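Local coordinates for (S)-2-haloacid dehalogenase 4A (Burkholderia cepacia, PDB 2NO4), which catalyses the hydrolytic dehalogenation of short-chain (S)-2-haloalkanoic acids to the corresponding (R)-2-hydroxyalkanoic acids, inverting the configuration at the carbon that carried the halogen, at residues 15-20 with 115-120; 169-174 with 195-200; 30-35 with 44-49; 134-139 with 149-154. All coordinates share one frame; numbering follows the deposited sequence.

Contact 1: 15-20 with 115-120; sequences RACVFD and EKLKSA. With SO4 (sulfate ion), chain M.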
loop_
_atom_site.group_PDB
_atom_site.type_symbol
_atom_site.label_atom_id
_atom_site.label_comp_id
_atom_site.label_asym_id
_atom_site.label_seq_id
_atom_site.Cartn_x
_atom_site.Cartn_y
_atom_site.Cartn_z
ATOM N N ARG B 15 3.804 19.450 24.295
ATOM C CA ARG B 15 2.531 19.604 24.969
ATOM C C ARG B 15 1.654 18.361 24.788
ATOM O O ARG B 15 0.820 18.067 25.631
ATOM C CB ARG B 15 1.819 20.876 24.502
ATOM C CG ARG B 15 2.631 22.174 24.699
ATOM C CD ARG B 15 1.744 23.335 25.222
ATOM N NE ARG B 15 0.789 23.876 24.232
ATOM C CZ ARG B 15 -0.551 23.754 24.274
ATOM N NH1 ARG B 15 -1.167 23.096 25.250
ATOM N NH2 ARG B 15 -1.290 24.300 23.318
ATOM N N ALA B 16 1.859 17.609 23.703
ATOM C CA ALA B 16 0.960 16.494 23.399
ATOM C C ALA B 16 1.715 15.256 22.951
ATOM O O ALA B 16 2.720 15.365 22.253
ATOM C CB ALA B 16 -0.102 16.910 22.337
ATOM N N CYS B 17 1.227 14.096 23.400
ATOM C CA CYS B 17 1.646 12.781 22.912
ATOM C C CYS B 17 0.504 12.259 22.110
ATOM O O CYS B 17 -0.581 12.044 22.629
ATOM C CB CYS B 17 1.973 11.819 24.066
ATOM S SG CYS B 17 3.442 12.374 25.011
ATOM N N VAL B 18 0.743 12.119 20.806
ATOM C CA VAL B 18 -0.281 11.684 19.883
ATOM C C VAL B 18 0.102 10.294 19.369
ATOM O O VAL B 18 1.231 10.082 18.863
ATOM C CB VAL B 18 -0.460 12.704 18.707
ATOM C CG1 VAL B 18 -1.525 12.187 17.764
ATOM C CG2 VAL B 18 -0.862 14.096 19.261
ATOM N N PHE B 19 -0.835 9.366 19.551
ATOM C CA PHE B 19 -0.649 7.961 19.310
ATOM C C PHE B 19 -1.421 7.432 18.097
ATOM O O PHE B 19 -2.600 7.673 17.951
ATOM C CB PHE B 19 -1.136 7.164 20.546
ATOM C CG PHE B 19 -0.180 7.224 21.691
ATOM C CD1 PHE B 19 -0.252 8.264 22.643
ATOM C CD2 PHE B 19 0.842 6.296 21.791
ATOM C CE1 PHE B 19 0.671 8.336 23.678
ATOM C CE2 PHE B 19 1.783 6.360 22.856
ATOM C CZ PHE B 19 1.673 7.385 23.790
ATOM N N ASP B 20 -0.723 6.670 17.264
ATOM C CA ASP B 20 -1.352 5.726 16.350
ATOM C C ASP B 20 -2.123 4.672 17.145
ATOM O O ASP B 20 -1.778 4.371 18.296
ATOM C CB ASP B 20 -0.243 5.097 15.482
ATOM C CG ASP B 20 -0.757 4.032 14.563
ATOM O OD1 ASP B 20 -1.361 4.416 13.555
ATOM O OD2 ASP B 20 -0.539 2.824 14.841
ATOM N N GLU B 115 -1.531 6.250 31.087
ATOM C CA GLU B 115 -1.774 6.833 32.413
ATOM C C GLU B 115 -0.571 7.608 32.963
ATOM O O GLU B 115 -0.717 8.712 33.410
ATOM C CB GLU B 115 -2.283 5.803 33.429
ATOM C CG GLU B 115 -2.589 6.399 34.845
ATOM C CD GLU B 115 -3.363 7.740 34.804
ATOM O OE1 GLU B 115 -4.537 7.756 34.373
ATOM O OE2 GLU B 115 -2.791 8.789 35.212
ATOM N N LYS B 116 0.634 7.069 32.852
ATOM C CA LYS B 116 1.848 7.791 33.326
ATOM C C LYS B 116 2.003 9.120 32.584
ATOM O O LYS B 116 2.267 10.171 33.190
ATOM C CB LYS B 116 3.118 6.941 33.152
ATOM C CG LYS B 116 3.206 5.649 33.999
ATOM C CD LYS B 116 4.600 4.988 33.805
ATOM C CE LYS B 116 4.751 3.597 34.419
ATOM N NZ LYS B 116 4.514 3.711 35.874
ATOM N N LEU B 117 1.815 9.079 31.260
ATOM C CA LEU B 117 1.910 10.287 30.439
ATOM C C LEU B 117 0.835 11.302 30.793
ATOM O O LEU B 117 1.100 12.497 30.828
ATOM C CB LEU B 117 1.828 9.936 28.937
ATOM C CG LEU B 117 3.043 9.183 28.393
ATOM C CD1 LEU B 117 2.853 8.810 26.901
ATOM C CD2 LEU B 117 4.328 9.987 28.594
ATOM N N LYS B 118 -0.380 10.832 31.035
ATOM C CA LYS B 118 -1.458 11.746 31.417
ATOM C C LYS B 118 -1.159 12.379 32.804
ATOM O O LYS B 118 -1.451 13.562 33.021
ATOM C CB LYS B 118 -2.775 10.998 31.412
ATOM C CG LYS B 118 -3.980 11.784 30.924
ATOM C CD LYS B 118 -5.205 10.843 30.951
ATOM C CE LYS B 118 -6.404 11.470 31.658
ATOM N NZ LYS B 118 -7.382 12.073 30.707
ATOM N N SER B 119 -0.516 11.605 33.691
ATOM C CA SER B 119 -0.089 12.067 35.029
ATOM C C SER B 119 1.017 13.111 34.934
ATOM O O SER B 119 1.101 13.994 35.782
ATOM C CB SER B 119 0.362 10.884 35.934
ATOM O OG SER B 119 1.777 10.570 35.812
ATOM N N ALA B 120 1.874 13.011 33.924
ATOM C CA ALA B 120 2.912 14.019 33.708
ATOM C C ALA B 120 2.363 15.328 33.093
ATOM O O ALA B 120 3.131 16.245 32.796
ATOM C CB ALA B 120 4.063 13.444 32.877
HETATM S S SO4 M . 5.790 -0.370 36.731
HETATM O O1 SO4 M . 6.989 -0.979 37.315
HETATM O O2 SO4 M . 5.864 1.093 36.848
HETATM O O3 SO4 M . 5.650 -0.954 35.390
HETATM O O4 SO4 M . 4.564 -0.736 37.419
#

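Contact 2: 169-174 with 195-200; sequences FACDRL and GKFGFN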
loop_
_atom_site.group_PDB
_atom_site.type_symbol
_atom_site.label_atom_id
_atom_site.label_comp_id
_atom_site.label_asym_id
_atom_site.label_seq_id
_atom_site.Cartn_x
_atom_site.Cartn_y
_atom_site.Cartn_z
ATOM N N PHE B 169 -4.981 18.333 10.963
ATOM C CA PHE B 169 -6.227 18.156 11.729
ATOM C C PHE B 169 -5.978 17.979 13.245
ATOM O O PHE B 169 -6.688 18.580 14.063
ATOM C CB PHE B 169 -7.044 16.975 11.151
ATOM C CG PHE B 169 -8.365 16.725 11.849
ATOM C CD1 PHE B 169 -9.433 17.634 11.732
ATOM C CD2 PHE B 169 -8.564 15.565 12.606
ATOM C CE1 PHE B 169 -10.680 17.377 12.380
ATOM C CE2 PHE B 169 -9.790 15.324 13.254
ATOM C CZ PHE B 169 -10.839 16.226 13.137
ATOM N N ALA B 170 -4.989 17.151 13.608
ATOM C CA ALA B 170 -4.589 16.945 15.006
ATOM C C ALA B 170 -4.083 18.250 15.654
ATOM O O ALA B 170 -4.455 18.563 16.779
ATOM C CB ALA B 170 -3.492 15.802 15.105
ATOM N N CYS B 171 -3.204 18.978 14.955
ATOM C CA CYS B 171 -2.724 20.290 15.402
ATOM C C CYS B 171 -3.895 21.229 15.645
ATOM O O CYS B 171 -3.989 21.815 16.709
ATOM C CB CYS B 171 -1.792 20.921 14.368
ATOM S SG CYS B 171 -0.265 20.067 14.224
ATOM N N ASP B 172 -4.774 21.341 14.656
ATOM C CA ASP B 172 -5.998 22.156 14.744
ATOM C C ASP B 172 -6.897 21.783 15.922
ATOM O O ASP B 172 -7.264 22.653 16.726
ATOM C CB ASP B 172 -6.800 22.147 13.429
ATOM C CG ASP B 172 -6.032 22.750 12.259
ATOM O OD1 ASP B 172 -4.975 23.392 12.431
ATOM O OD2 ASP B 172 -6.478 22.562 11.125
ATOM N N ARG B 173 -7.274 20.516 16.032
ATOM C CA ARG B 173 -8.165 20.113 17.110
ATOM C C ARG B 173 -7.519 20.215 18.493
ATOM O O ARG B 173 -8.191 20.536 19.474
ATOM C CB ARG B 173 -8.691 18.707 16.895
ATOM C CG ARG B 173 -9.719 18.632 15.798
ATOM C CD ARG B 173 -10.957 19.504 16.123
ATOM N NE ARG B 173 -12.141 18.774 15.701
ATOM C CZ ARG B 173 -12.745 17.842 16.439
ATOM N NH1 ARG B 173 -12.317 17.553 17.685
ATOM N NH2 ARG B 173 -13.795 17.223 15.934
ATOM N N LEU B 174 -6.225 19.908 18.575
ATOM C CA LEU B 174 -5.553 19.883 19.878
ATOM C C LEU B 174 -4.972 21.216 20.321
ATOM O O LEU B 174 -4.501 21.327 21.457
ATOM C CB LEU B 174 -4.483 18.778 19.944
ATOM C CG LEU B 174 -5.036 17.342 19.777
ATOM C CD1 LEU B 174 -3.871 16.370 19.615
ATOM C CD2 LEU B 174 -5.954 16.932 20.942
ATOM N N GLY B 195 6.535 12.713 10.420
ATOM C CA GLY B 195 7.881 13.317 10.507
ATOM C C GLY B 195 8.060 14.372 9.432
ATOM O O GLY B 195 8.520 15.508 9.715
ATOM N N LYS B 196 7.675 14.026 8.201
ATOM C CA LYS B 196 7.682 15.020 7.112
ATOM C C LYS B 196 6.774 16.219 7.406
ATOM O O LYS B 196 7.160 17.349 7.158
ATOM C CB LYS B 196 7.333 14.413 5.771
ATOM C CG LYS B 196 7.733 15.349 4.628
ATOM C CD LYS B 196 7.369 14.773 3.323
ATOM C CE LYS B 196 7.135 15.919 2.349
ATOM N NZ LYS B 196 8.436 16.515 1.997
ATOM N N PHE B 197 5.594 15.975 7.958
ATOM C CA PHE B 197 4.718 17.047 8.428
ATOM C C PHE B 197 5.372 17.944 9.497
ATOM O O PHE B 197 5.129 19.172 9.539
ATOM C CB PHE B 197 3.379 16.468 8.938
ATOM C CG PHE B 197 2.443 17.518 9.485
ATOM C CD1 PHE B 197 1.702 18.315 8.609
ATOM C CD2 PHE B 197 2.332 17.724 10.861
ATOM C CE1 PHE B 197 0.855 19.335 9.082
ATOM C CE2 PHE B 197 1.482 18.717 11.363
ATOM C CZ PHE B 197 0.752 19.536 10.465
ATOM N N GLY B 198 6.201 17.362 10.365
ATOM C CA GLY B 198 6.863 18.156 11.410
ATOM C C GLY B 198 6.684 17.728 12.863
ATOM O O GLY B 198 7.223 18.386 13.762
ATOM N N PHE B 199 5.935 16.649 13.119
ATOM C CA PHE B 199 5.844 16.120 14.505
ATOM C C PHE B 199 7.178 15.518 14.904
ATOM O O PHE B 199 7.921 15.114 14.043
ATOM C CB PHE B 199 4.824 15.003 14.627
ATOM C CG PHE B 199 3.390 15.438 14.498
ATOM C CD1 PHE B 199 3.005 16.767 14.696
ATOM C CD2 PHE B 199 2.415 14.487 14.199
ATOM C CE1 PHE B 199 1.625 17.154 14.600
ATOM C CE2 PHE B 199 1.046 14.839 14.095
ATOM C CZ PHE B 199 0.654 16.189 14.319
ATOM N N ASN B 200 7.465 15.467 16.214
ATOM C CA ASN B 200 8.627 14.730 16.747
ATOM C C ASN B 200 8.264 13.248 16.821
ATOM O O ASN B 200 7.376 12.857 17.583
ATOM C CB ASN B 200 9.034 15.271 18.132
ATOM C CG ASN B 200 9.353 16.765 18.090
ATOM O OD1 ASN B 200 10.399 17.163 17.584
ATOM N ND2 ASN B 200 8.433 17.594 18.591
#

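Contact 3: 30-35 with 44-49; sequences SAVMRN and EALSML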
loop_
_atom_site.group_PDB
_atom_site.type_symbol
_atom_site.label_atom_id
_atom_site.label_comp_id
_atom_site.label_asym_id
_atom_site.label_seq_id
_atom_site.Cartn_x
_atom_site.Cartn_y
_atom_site.Cartn_z
ATOM N N SER B 30 -4.036 -9.971 16.890
ATOM C CA SER B 30 -4.953 -10.682 17.772
ATOM C C SER B 30 -6.290 -11.106 17.125
ATOM O O SER B 30 -6.910 -12.090 17.578
ATOM C CB SER B 30 -5.219 -9.857 19.050
ATOM O OG SER B 30 -5.867 -8.632 18.737
ATOM N N ALA B 31 -6.754 -10.382 16.088
ATOM C CA ALA B 31 -8.049 -10.734 15.490
ATOM C C ALA B 31 -7.977 -12.153 14.903
ATOM O O ALA B 31 -8.845 -13.016 15.233
ATOM C CB ALA B 31 -8.546 -9.680 14.449
ATOM N N VAL B 32 -6.927 -12.432 14.115
ATOM C CA VAL B 32 -6.730 -13.825 13.604
ATOM C C VAL B 32 -6.160 -14.765 14.675
ATOM O O VAL B 32 -6.614 -15.887 14.746
ATOM C CB VAL B 32 -5.951 -13.925 12.203
ATOM C CG1 VAL B 32 -5.912 -15.363 11.677
ATOM C CG2 VAL B 32 -6.644 -13.054 11.121
ATOM N N MET B 33 -5.205 -14.322 15.496
ATOM C CA MET B 33 -4.528 -15.205 16.456
ATOM C C MET B 33 -5.517 -15.892 17.389
ATOM O O MET B 33 -5.417 -17.091 17.638
ATOM C CB MET B 33 -3.501 -14.404 17.251
ATOM C CG MET B 33 -2.190 -15.127 17.608
ATOM S SD MET B 33 -0.940 -13.919 18.184
ATOM C CE MET B 33 -0.150 -13.451 16.633
ATOM N N ARG B 34 -6.498 -15.144 17.866
ATOM C CA ARG B 34 -7.523 -15.684 18.736
ATOM C C ARG B 34 -8.490 -16.660 18.050
ATOM O O ARG B 34 -9.214 -17.372 18.723
ATOM C CB ARG B 34 -8.260 -14.534 19.429
ATOM C CG ARG B 34 -7.279 -13.712 20.318
ATOM C CD ARG B 34 -7.953 -12.906 21.445
ATOM N NE ARG B 34 -8.579 -11.656 20.992
ATOM C CZ ARG B 34 -9.874 -11.509 20.700
ATOM N NH1 ARG B 34 -10.707 -12.546 20.797
ATOM N NH2 ARG B 34 -10.339 -10.317 20.298
ATOM N N ASN B 35 -8.484 -16.696 16.718
ATOM C CA ASN B 35 -9.396 -17.527 15.938
ATOM C C ASN B 35 -8.613 -18.408 14.965
ATOM O O ASN B 35 -9.139 -18.845 13.954
ATOM C CB ASN B 35 -10.354 -16.641 15.142
ATOM C CG ASN B 35 -11.293 -15.850 16.031
ATOM O OD1 ASN B 35 -12.343 -16.358 16.443
ATOM N ND2 ASN B 35 -10.928 -14.587 16.326
ATOM N N GLU B 44 -1.836 -17.307 9.676
ATOM C CA GLU B 44 -0.831 -16.222 9.614
ATOM C C GLU B 44 -0.756 -15.515 8.229
ATOM O O GLU B 44 -0.727 -14.278 8.175
ATOM C CB GLU B 44 0.567 -16.690 10.110
ATOM C CG GLU B 44 1.658 -15.592 10.033
ATOM C CD GLU B 44 1.285 -14.295 10.802
ATOM O OE1 GLU B 44 0.610 -14.385 11.865
ATOM O OE2 GLU B 44 1.646 -13.179 10.328
ATOM N N ALA B 45 -0.750 -16.287 7.133
ATOM C CA ALA B 45 -0.719 -15.710 5.804
ATOM C C ALA B 45 -2.007 -14.887 5.534
ATOM O O ALA B 45 -1.938 -13.789 4.940
ATOM C CB ALA B 45 -0.490 -16.811 4.731
ATOM N N LEU B 46 -3.150 -15.403 5.998
ATOM C CA LEU B 46 -4.433 -14.681 5.943
ATOM C C LEU B 46 -4.357 -13.349 6.700
ATOM O O LEU B 46 -4.721 -12.310 6.162
ATOM C CB LEU B 46 -5.576 -15.489 6.567
ATOM C CG LEU B 46 -6.940 -14.760 6.546
ATOM C CD1 LEU B 46 -7.662 -15.068 5.252
ATOM C CD2 LEU B 46 -7.796 -15.187 7.704
ATOM N N SER B 47 -3.884 -13.415 7.942
ATOM C CA SER B 47 -3.694 -12.230 8.777
ATOM C C SER B 47 -2.835 -11.161 8.087
ATOM O O SER B 47 -3.192 -9.990 8.110
ATOM C CB SER B 47 -3.096 -12.626 10.124
ATOM O OG SER B 47 -3.129 -11.524 11.011
ATOM N N MET B 48 -1.704 -11.567 7.502
ATOM C CA MET B 48 -0.829 -10.641 6.786
ATOM C C MET B 48 -1.503 -10.012 5.554
ATOM O O MET B 48 -1.345 -8.823 5.299
ATOM C CB MET B 48 0.448 -11.324 6.353
ATOM C CG MET B 48 1.304 -11.839 7.509
ATOM S SD MET B 48 2.761 -12.759 6.844
ATOM C CE MET B 48 3.427 -11.451 5.809
ATOM N N LEU B 49 -2.231 -10.804 4.782
ATOM C CA LEU B 49 -2.929 -10.259 3.596
ATOM C C LEU B 49 -4.056 -9.310 3.981
ATOM O O LEU B 49 -4.211 -8.271 3.330
ATOM C CB LEU B 49 -3.483 -11.370 2.702
ATOM C CG LEU B 49 -4.150 -10.943 1.383
ATOM C CD1 LEU B 49 -3.244 -10.132 0.430
ATOM C CD2 LEU B 49 -4.616 -12.225 0.693
HETATM O O HOH W 1 -5.287 -10.370 12.630
#

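Contact 4: 134-139 with 149-154; sequences MLQAAL and DSCLSA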
loop_
_atom_site.group_PDB
_atom_site.type_symbol
_atom_site.label_atom_id
_atom_site.label_comp_id
_atom_site.label_asym_id
_atom_site.label_seq_id
_atom_site.Cartn_x
_atom_site.Cartn_y
_atom_site.Cartn_z
ATOM N N MET B 134 -15.708 1.772 15.123
ATOM C CA MET B 134 -14.789 0.653 15.343
ATOM C C MET B 134 -13.729 0.971 16.428
ATOM O O MET B 134 -13.413 0.123 17.262
ATOM C CB MET B 134 -14.148 0.196 14.013
ATOM C CG MET B 134 -13.058 1.106 13.460
ATOM S SD MET B 134 -12.461 0.532 11.866
ATOM C CE MET B 134 -11.360 -0.825 12.419
ATOM N N LEU B 135 -13.217 2.194 16.431
ATOM C CA LEU B 135 -12.119 2.554 17.311
ATOM C C LEU B 135 -12.604 2.668 18.768
ATOM O O LEU B 135 -11.936 2.186 19.691
ATOM C CB LEU B 135 -11.507 3.880 16.892
ATOM C CG LEU B 135 -9.983 4.050 16.921
ATOM C CD1 LEU B 135 -9.726 5.542 16.935
ATOM C CD2 LEU B 135 -9.248 3.370 18.078
ATOM N N GLN B 136 -13.751 3.321 18.958
ATOM C CA GLN B 136 -14.360 3.453 20.287
ATOM C C GLN B 136 -14.659 2.113 20.951
ATOM O O GLN B 136 -14.351 1.917 22.146
ATOM C CB GLN B 136 -15.608 4.360 20.243
ATOM C CG GLN B 136 -15.271 5.846 20.363
ATOM C CD GLN B 136 -14.468 6.158 21.650
ATOM O OE1 GLN B 136 -13.320 6.618 21.595
ATOM N NE2 GLN B 136 -15.071 5.866 22.806
ATOM N N ALA B 137 -15.224 1.182 20.182
ATOM C CA ALA B 137 -15.436 -0.182 20.659
ATOM C C ALA B 137 -14.136 -0.827 21.184
ATOM O O ALA B 137 -14.116 -1.407 22.279
ATOM C CB ALA B 137 -16.079 -1.065 19.566
ATOM N N ALA B 138 -13.064 -0.739 20.381
ATOM C CA ALA B 138 -11.750 -1.314 20.775
ATOM C C ALA B 138 -11.187 -0.611 22.006
ATOM O O ALA B 138 -10.674 -1.270 22.925
ATOM C CB ALA B 138 -10.751 -1.264 19.612
ATOM N N LEU B 139 -11.308 0.718 22.034
ATOM C CA LEU B 139 -10.821 1.502 23.165
ATOM C C LEU B 139 -11.598 1.190 24.443
ATOM O O LEU B 139 -10.998 1.074 25.523
ATOM C CB LEU B 139 -10.832 3.009 22.877
ATOM C CG LEU B 139 -9.898 3.501 21.778
ATOM C CD1 LEU B 139 -10.113 5.015 21.560
ATOM C CD2 LEU B 139 -8.441 3.121 22.031
ATOM N N ASP B 149 -7.252 11.982 26.379
ATOM C CA ASP B 149 -7.892 13.282 26.290
ATOM C C ASP B 149 -8.759 13.421 25.049
ATOM O O ASP B 149 -9.783 14.103 25.067
ATOM C CB ASP B 149 -6.840 14.402 26.324
ATOM C CG ASP B 149 -6.139 14.489 27.667
ATOM O OD1 ASP B 149 -6.867 14.573 28.691
ATOM O OD2 ASP B 149 -4.878 14.440 27.718
ATOM N N SER B 150 -8.349 12.779 23.962
ATOM C CA SER B 150 -8.957 13.024 22.671
ATOM C C SER B 150 -8.658 11.858 21.716
ATOM O O SER B 150 -7.621 11.201 21.801
ATOM C CB SER B 150 -8.453 14.362 22.110
ATOM O OG SER B 150 -8.805 14.538 20.749
ATOM N N CYS B 151 -9.607 11.590 20.831
ATOM C CA CYS B 151 -9.454 10.544 19.850
ATOM C C CYS B 151 -9.884 11.151 18.529
ATOM O O CYS B 151 -11.075 11.455 18.307
ATOM C CB CYS B 151 -10.304 9.336 20.241
ATOM S SG CYS B 151 -10.139 7.918 19.119
ATOM N N LEU B 152 -8.897 11.334 17.654
ATOM C CA LEU B 152 -9.092 11.975 16.348
ATOM C C LEU B 152 -9.070 10.938 15.214
ATOM O O LEU B 152 -8.234 10.029 15.197
ATOM C CB LEU B 152 -8.062 13.076 16.169
ATOM C CG LEU B 152 -8.167 14.125 17.286
ATOM C CD1 LEU B 152 -7.039 15.114 17.210
ATOM C CD2 LEU B 152 -9.527 14.841 17.227
ATOM N N SER B 153 -10.018 11.067 14.289
ATOM C CA SER B 153 -10.226 10.076 13.242
ATOM C C SER B 153 -10.028 10.646 11.832
ATOM O O SER B 153 -10.404 11.805 11.573
ATOM C CB SER B 153 -11.616 9.478 13.362
ATOM O OG SER B 153 -11.823 8.568 12.292
ATOM N N ALA B 154 -9.471 9.828 10.928
ATOM C CA ALA B 154 -9.416 10.145 9.475
ATOM C C ALA B 154 -10.815 10.394 8.899
ATOM O O ALA B 154 -10.974 11.111 7.907
ATOM C CB ALA B 154 -8.775 8.991 8.698
#

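Contact 1: 15-20 with 115-120
Leu-117 of helix 110-119 pushes one methyl group against Phe-19 and Cys-17 of strand 16-19, packing a helix onto the parallel sheet of the Rossmann-like HAD fold. The methyl is CD1, and it meets the Phe-19 ring at its edge, in the plane of the ring, 3.6 Å from CZ of Phe-19. The same CD1 lies 4.1 Å from SG of Cys-17, so a single branch of the leucine serves two side chains two residues apart on one face of the strand. Phe-19 suits this place because its ring, with CG beside the backbone N (chi1 -76°), spans much of the distance from sheet to helix, whereas the shorter Cys-17 stays nearer the strand. Leu-228 and Leu-232 of helix 228-232 close in on the same group, and all three contact residues are buried. The strand matters beyond packing: directly after Phe-19 comes Asp-20, the nucleophile, whose carboxylate is salt-bridged to Lys-161 and hydrogen-bonded to Thr-24. Lys-116, outside the strand contact, makes a cation-pi contact with Trp-229. The backbone O of Lys-116 takes two bonds near the helix end, one from N of Ala-120 and one from OG of Ser-119. The side-chain NZ of Lys-116 donates to O2 of a sulfate ion, probably from the crystallisation liquor, at 3.1 Å.

Contact 2: 169-174 with 195-200
The sulfur of Cys-171 faces two aromatic rings, Phe-197 and Phe-199, and meets both at their edges. SG of Cys-171 is 3.5 Å from CE1 of Phe-199 and 3.6 Å from CE2 of Phe-197. Measured from the ring normals, it lies 84° away for Phe-197 and 82° for Phe-199, nearly in both planes. Beside it, CB of Ala-170 touches the rim of the Phe-199 ring at CZ, 4.2 Å away; a small residue suits this spot, where the ring comes close to helix 164-174. The two rings also pack on each other, CD2 of Phe-197 sitting over one face of Phe-199 at 3.8 Å above its plane and offset toward the rim.

The backbone sets up this pair. Phe-197 is the last residue of helix 188-197, and its ring swings out with CG anti to N (chi1 178°) until it reaches Gln-168 and Tyr-167, the latter thought important for catalysis. Gly-198 then ends the helix as the C-prime residue of a Schellman motif; its positive phi would press a side chain against the preceding carbonyl oxygen, which explains the glycine. The turn brings Phe-199 back toward helix 164-174, alongside Phe-197. Further out, Ala-170 rests on Leu-127 of strand 123-128, in the Rossmann-like HAD core that holds both helices.

With the sulfur at the edges, its electron-rich surface probably meets the slightly positive ring hydrogens, a weak electrostatic attraction added to dispersion that joins helix 164-174 to the C-terminal end of helix 188-197 and the loop after it.

Contact 3: 30-35 with 44-49
With chi1 at -174°, Val-32 turns CG2 to the side of its N and toward helix 43-63; from that helix the backbone points CB of Ser-47 at Val-32, and chi1 of Ser-47 (-170°) places OG beside it. CG2 of Val-32 lies 3.7 Å from CB of Ser-47 and 3.8 Å from its OG. The backbones come close here, with the CA atoms of Val-32 and Ser-47 only 5.9 Å apart, and a residue as small as serine permits that approach. The second methyl contact is looser: CD2 of Leu-46 is 4.2 Å from CG2 of Val-32. Leu-46 suits its place because its longer chain also reaches Ala-81 and Leu-82 of helix 70-84.

Ser-47 is buried, and its OG is hydrogen-bonded to a water at 2.9 Å. That water accepts from N of Val-32 at 3.0 Å, so it bridges the two segments at a backbone N-H in the first turn of the short helix. Asn-35 makes a second polar link: its ND2 donates to O of Ala-31 at 2.8 Å, nearly along the C=O axis and close to the plane of its own amide, while OD1 of Asn-35 accepts from Arg-96, tying the turn to helix 90-102.

This is helix packing supplemented by a water bridge. Ser-47 stands one helical turn before Arg-51, a substrate-binding residue on the same helix, and the contact belongs to the helical cap that HAD-family haloacid dehalogenases add to their Rossmann-like core.

Contact 4: 134-139 with 149-154
This is an apolar helix-on-sheet contact at the margin of the parallel sheet, where Leu-135 and Leu-139 of helix 132-141 cover Cys-151 of the outermost strand 150-153. Nearly everything passes through the sulfur. SG of Cys-151 lies 3.3 Å from CD1 of Leu-135, a tight approach, and 3.8 Å from CD1 of Leu-139, so that the two leucines, one helical turn apart, both offer a methyl to the same side of the sulfur. Its direction follows from SG standing anti to the backbone N (chi1 -177°), which sends the sulfur from the strand toward the helix. A cysteine fits because it is compact and only weakly polar, and can fill a position near the sheet edge that is not wholly buried. Gln-136 borders the sulfur on the outer side, its OE1 4.2 Å from SG of Cys-151. Helix and strand are the last two members of the beta-alpha-beta crossover 123-128, 132-141, 150-153, and their short segments run at 147° to one another, the near-antiparallel course expected when a helix returns the chain to a parallel strand. Leu-139 also rests on Ile-126 of the first strand. Leu-135 touches Ser-128, which binds the haloacid substrate. At the C-terminal end of strand 150-153 the buried Ser-153 points its CB toward the helix, and its OG is hydrogen-bonded to O of Gly-130 and N of Asp-155.

How the contacts relate
Contacts 1, 2 and 4 belong to the Rossmann-like core, whereas contact 3 lies among the cap helices, about 30 Å from contact 1 and 32 Å from contact 2, centre to centre. Contacts 1 and 4 pack helices onto two strands of one sheet, an inner and an outermost one; contact 2 joins a helix to the end of another and the loop that follows it. Leu-174 binds these together, touching Val-18 of contact 1 and both Ser-150 and Leu-152 of contact 4. Contacts 1, 2 and 3 are buried; contact 4, at the sheet margin, only partly. Chemically, a cysteine sulfur is the hub of contacts 2 and 4, a leucine methyl that of contact 1, while contact 3 adds a bridging water.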